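Local coordinates for protein PHB depolymerase (Penicillium funiculosum, PDB 2D81) that probably hydrolyses the ester bonds of the biopolyester polyhydroxybutyrate, binding a trimer of (R)-3-hydroxybutyrate in the pocket of an alpha/beta-hydrolase fold, at residues G132-T136 with C149-T153; C59-P65 with T102-V108. All coordinates share one frame; numbering follows the deposited sequence.

Overall arrangement
Two contacts in series join loops that follow strands 39-43, 92-98 and 125-130 of the main sheet of this alpha/beta hydrolase. From the N terminus, interaction 2 comes first: the loop after strand 39-43 meets the start of helix 106-116, closing a long excursion that takes in helix 68-77 and strand 92-98. The chain then runs through helix 106-116 and the outermost strand 125-130. Beyond it, interaction 1 closes a short loop that holds only strand 137-139. The closures neither nest nor cross. Their centres lie about 14 Å apart, yet they touch, because the ring of H135 in interaction 1 packs on T103 and V104 of interaction 2, beside the bound ester.

Interaction 1: G132-T136 with C149-T153; sequences GAVHT and CSLST
V134 and H135 are tied to C149 and S152 by two hydrogen bonds, one between backbones and one from a serine hydroxyl. The amide N of V134 donates to O of C149 at 3.2 Å. The second bond is shorter, OG of S152 reaching O of H135 at 2.8 Å in the carbonyl plane, on a lone pair. Rotation of S152 with OG opposite its own nitrogen (chi1 -174°) carries the hydroxyl across to that oxygen and lays it against CB of H135.

Van der Waals contacts surround these bonds. One methyl of V134, CG2, presses on O of C149 at 3.3 Å and also meets N of S152, while CG1 rests against the carbonyl of S150. In an apolar contact CB of A133 touches SG of C149 at 3.5 Å, and CG2 of T136 approaches the same sulfur, which is joined to C160 in a disulfide.

Neither hydrogen bond uses the imidazole. ND1 of H135 is bonded to D101, and the ring touches the bound ester. The chemistry thus implies that the 149-153 loop holds the backbone at V134 and H135, leaving the imidazole to D101 and the ligand, which is consistent with the histidine-aspartate pair of a hydrolase triad.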
# COMPACT_ATOMS: atom_id res chain seq x y z
N GLY A 132 -11.90 12.22 14.20
CA GLY A 132 -12.42 11.21 15.10
C GLY A 132 -12.02 9.78 14.77
O GLY A 132 -12.22 8.87 15.59
N ALA A 133 -11.47 9.56 13.59
CA ALA A 133 -11.07 8.22 13.17
C ALA A 133 -9.77 7.80 13.86
O ALA A 133 -8.85 8.60 14.00
CB ALA A 133 -10.90 8.17 11.66
N VAL A 134 -9.71 6.55 14.29
CA VAL A 134 -8.50 6.02 14.90
C VAL A 134 -7.68 5.25 13.86
O VAL A 134 -7.90 5.40 12.65
CB VAL A 134 -8.82 5.07 16.08
CG1 VAL A 134 -9.61 5.83 17.14
CG2 VAL A 134 -9.60 3.86 15.59
N HIS A 135 -6.74 4.44 14.32
CA HIS A 135 -5.95 3.61 13.43
C HIS A 135 -6.78 2.44 12.90
O HIS A 135 -6.95 1.42 13.56
CB HIS A 135 -4.73 3.06 14.16
CG HIS A 135 -3.67 2.54 13.24
ND1 HIS A 135 -2.91 3.36 12.44
CD2 HIS A 135 -3.28 1.27 12.97
CE1 HIS A 135 -2.09 2.62 11.71
NE2 HIS A 135 -2.30 1.35 12.01
N THR A 136 -7.31 2.61 11.69
CA THR A 136 -8.18 1.62 11.07
C THR A 136 -8.34 2.03 9.61
O THR A 136 -8.10 3.19 9.26
CB THR A 136 -9.56 1.61 11.77
OG1 THR A 136 -10.31 0.46 11.35
CG2 THR A 136 -10.34 2.87 11.42
N CYS A 149 -15.01 2.63 14.12
CA CYS A 149 -14.00 3.57 13.68
C CYS A 149 -13.45 4.38 14.86
O CYS A 149 -12.52 5.16 14.70
CB CYS A 149 -14.56 4.53 12.61
SG CYS A 149 -13.28 5.59 11.87
N SER A 150 -14.03 4.19 16.04
CA SER A 150 -13.52 4.86 17.23
C SER A 150 -12.76 3.92 18.17
O SER A 150 -12.32 4.33 19.24
CB SER A 150 -14.67 5.53 18.00
OG SER A 150 -15.56 4.57 18.53
N LEU A 151 -12.60 2.66 17.76
CA LEU A 151 -11.81 1.71 18.54
C LEU A 151 -10.87 0.90 17.65
O LEU A 151 -11.31 0.14 16.78
CB LEU A 151 -12.73 0.75 19.30
CG LEU A 151 -12.03 -0.27 20.21
CD1 LEU A 151 -11.34 0.46 21.35
CD2 LEU A 151 -13.05 -1.27 20.75
N SER A 152 -9.57 1.07 17.86
CA SER A 152 -8.58 0.39 17.03
C SER A 152 -8.35 -1.04 17.50
O SER A 152 -7.68 -1.28 18.50
CB SER A 152 -7.25 1.16 17.04
OG SER A 152 -6.32 0.59 16.13
N THR A 153 -8.93 -1.99 16.77
CA THR A 153 -8.80 -3.41 17.09
C THR A 153 -9.16 -4.22 15.84
O THR A 153 -9.74 -3.68 14.89
CB THR A 153 -9.75 -3.78 18.26
OG1 THR A 153 -9.51 -5.13 18.67
CG2 THR A 153 -11.21 -3.64 17.84

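Interaction 2: C59-P65 with T102-V108; sequences CMYNGYP and TTVGPNV. With RB3 ((1R)-3-{[(1R)-3-methoxy-1-methyl-3-oxopropyl]oxy}-1-methyl-3-oxopropyl (3R)-3-hydroxybutanoate), chain C.
M60 meets T103 through CB, which lies 3.4 Å from O of T103, and the two residues reach the bound hydroxybutyrate trimer by other atoms. A bend at the thioether (chi3 69°) brings CE of M60 to 3.2 Å from the ester oxygen O3A of the ligand. From the other segment, the methyl CG2 of T103 comes within 3.1 Å of O1M of the ligand.

Behind this first shell the backbones are joined directly. N of Y61 donates to O of T103 at 2.8 Å, from above the carbonyl plane, and N of N62 follows with a more bent bond to O of V104 at 2.7 Å. N62 then turns its side chain onto the helix start, where OD1 accepts from N of N107 at 2.9 Å in a nearly straight bond (168°). An alanine in place of this asparagine would probably leave N of N107, in the first helical turn, without its acceptor and the loop less firmly tied to the helix. Farther out, CB of N107 sits over the centre of the Y64 ring in a CH-pi contact, 4.1 Å from its centroid, while V108 sets CG1 against O of C59 and CG2 against CD of P65.

G105 holds the N-cap position of helix 106-116. Outer restraints come from the C50-C59 disulfide and from D101, whose carboxylate accepts from the amides of T103 and V104 in the loop after strand 92-98, consistent with the acid-bearing loop of an alpha/beta-hydrolase active site.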
# COMPACT_ATOMS: atom_id res chain seq x y z
N CYS A 59 8.71 6.48 14.84
CA CYS A 59 7.90 6.65 13.64
C CYS A 59 6.47 6.17 13.92
O CYS A 59 5.73 5.84 13.00
CB CYS A 59 8.51 5.86 12.47
SG CYS A 59 10.17 6.44 11.99
N MET A 60 6.10 6.16 15.20
CA MET A 60 4.78 5.72 15.62
C MET A 60 4.25 6.55 16.78
O MET A 60 4.89 7.49 17.23
CB MET A 60 4.82 4.24 16.03
CG MET A 60 5.15 3.28 14.90
SD MET A 60 5.25 1.57 15.49
CE MET A 60 3.54 1.25 15.87
N TYR A 61 3.06 6.18 17.26
CA TYR A 61 2.51 6.75 18.49
C TYR A 61 2.41 8.27 18.43
O TYR A 61 2.55 8.96 19.44
CB TYR A 61 3.35 6.28 19.68
CG TYR A 61 3.48 4.77 19.70
CD1 TYR A 61 4.73 4.16 19.70
CD2 TYR A 61 2.35 3.96 19.66
CE1 TYR A 61 4.86 2.77 19.65
CE2 TYR A 61 2.46 2.57 19.60
CZ TYR A 61 3.71 1.98 19.59
OH TYR A 61 3.82 0.61 19.52
N ASN A 62 2.15 8.76 17.23
CA ASN A 62 1.88 10.17 16.97
C ASN A 62 3.02 11.08 17.42
O ASN A 62 2.80 12.21 17.84
CB ASN A 62 0.57 10.60 17.64
CG ASN A 62 -0.03 11.83 16.97
OD1 ASN A 62 0.08 12.01 15.76
ND2 ASN A 62 -0.70 12.67 17.77
N GLY A 63 4.24 10.57 17.30
CA GLY A 63 5.41 11.39 17.52
C GLY A 63 5.81 12.19 16.29
O GLY A 63 5.10 12.20 15.28
N TYR A 64 6.95 12.86 16.38
CA TYR A 64 7.49 13.64 15.27
C TYR A 64 8.80 13.04 14.78
O TYR A 64 9.88 13.53 15.13
CB TYR A 64 7.75 15.09 15.71
CG TYR A 64 6.51 15.93 15.94
CD1 TYR A 64 5.73 15.77 17.08
CD2 TYR A 64 6.14 16.91 15.02
CE1 TYR A 64 4.61 16.57 17.30
CE2 TYR A 64 5.03 17.72 15.23
CZ TYR A 64 4.27 17.54 16.37
OH TYR A 64 3.16 18.34 16.59
N PRO A 65 8.74 11.98 13.95
CA PRO A 65 9.99 11.40 13.47
C PRO A 65 10.78 12.41 12.64
O PRO A 65 10.21 13.26 11.96
CB PRO A 65 9.52 10.21 12.64
CG PRO A 65 8.19 10.66 12.12
CD PRO A 65 7.57 11.31 13.35
N THR A 102 -3.54 7.26 17.39
CA THR A 102 -2.38 7.40 18.25
C THR A 102 -1.46 6.19 18.13
O THR A 102 -0.59 5.96 18.98
CB THR A 102 -2.79 7.58 19.74
OG1 THR A 102 -3.63 6.49 20.14
CG2 THR A 102 -3.52 8.90 19.92
N THR A 103 -1.66 5.41 17.07
CA THR A 103 -0.82 4.26 16.78
C THR A 103 0.27 4.65 15.79
O THR A 103 1.44 4.35 15.99
CB THR A 103 -1.65 3.11 16.19
OG1 THR A 103 -2.65 2.71 17.14
CG2 THR A 103 -0.76 1.93 15.85
N VAL A 104 -0.13 5.32 14.71
CA VAL A 104 0.83 6.01 13.85
C VAL A 104 0.63 7.51 14.02
O VAL A 104 1.36 8.15 14.76
CB VAL A 104 0.66 5.60 12.37
CG1 VAL A 104 1.66 6.34 11.50
CG2 VAL A 104 0.87 4.10 12.23
N GLY A 105 -0.38 8.08 13.35
CA GLY A 105 -0.89 9.37 13.78
C GLY A 105 -0.65 10.55 12.87
O GLY A 105 0.24 10.51 12.01
N PRO A 106 -1.42 11.64 13.04
CA PRO A 106 -1.31 12.86 12.24
C PRO A 106 0.11 13.41 12.19
O PRO A 106 0.57 13.88 11.15
CB PRO A 106 -2.27 13.83 12.93
CG PRO A 106 -3.31 12.92 13.50
CD PRO A 106 -2.49 11.78 14.05
N ASN A 107 0.82 13.36 13.32
CA ASN A 107 2.15 13.95 13.39
C ASN A 107 3.15 13.15 12.53
O ASN A 107 4.08 13.72 11.96
CB ASN A 107 2.63 14.01 14.84
CG ASN A 107 1.83 15.00 15.68
OD1 ASN A 107 1.71 14.84 16.90
ND2 ASN A 107 1.29 16.02 15.04
N VAL A 108 2.94 11.84 12.44
CA VAL A 108 3.79 11.00 11.61
C VAL A 108 3.43 11.15 10.14
O VAL A 108 4.30 11.34 9.29
CB VAL A 108 3.67 9.52 12.02
CG1 VAL A 108 4.52 8.64 11.10
CG2 VAL A 108 4.11 9.34 13.47
O1M RB3 C . 0.32 -0.88 15.05
C1A RB3 C . 0.55 -1.20 13.86
O1A RB3 C . 0.40 -2.33 13.36
C2A RB3 C . 1.05 -0.08 12.94
C3A RB3 C . 2.39 -0.45 12.30
C4A RB3 C . 2.84 0.71 11.41
O3A RB3 C . 3.36 -0.67 13.33
C1B RB3 C . 4.21 -1.69 13.04
O1B RB3 C . 4.41 -2.03 11.87
C2B RB3 C . 4.92 -2.40 14.19
C3B RB3 C . 6.12 -3.24 13.75
C4B RB3 C . 7.22 -2.38 13.13
O3B RB3 C . 6.66 -3.92 14.89
C1C RB3 C . 6.03 -5.09 15.16
O1C RB3 C . 4.82 -5.20 14.96
C2C RB3 C . 6.83 -6.26 15.72
C3C RB3 C . 6.29 -6.68 17.09
C4C RB3 C . 7.12 -7.84 17.66
O3C RB3 C . 6.32 -5.57 17.98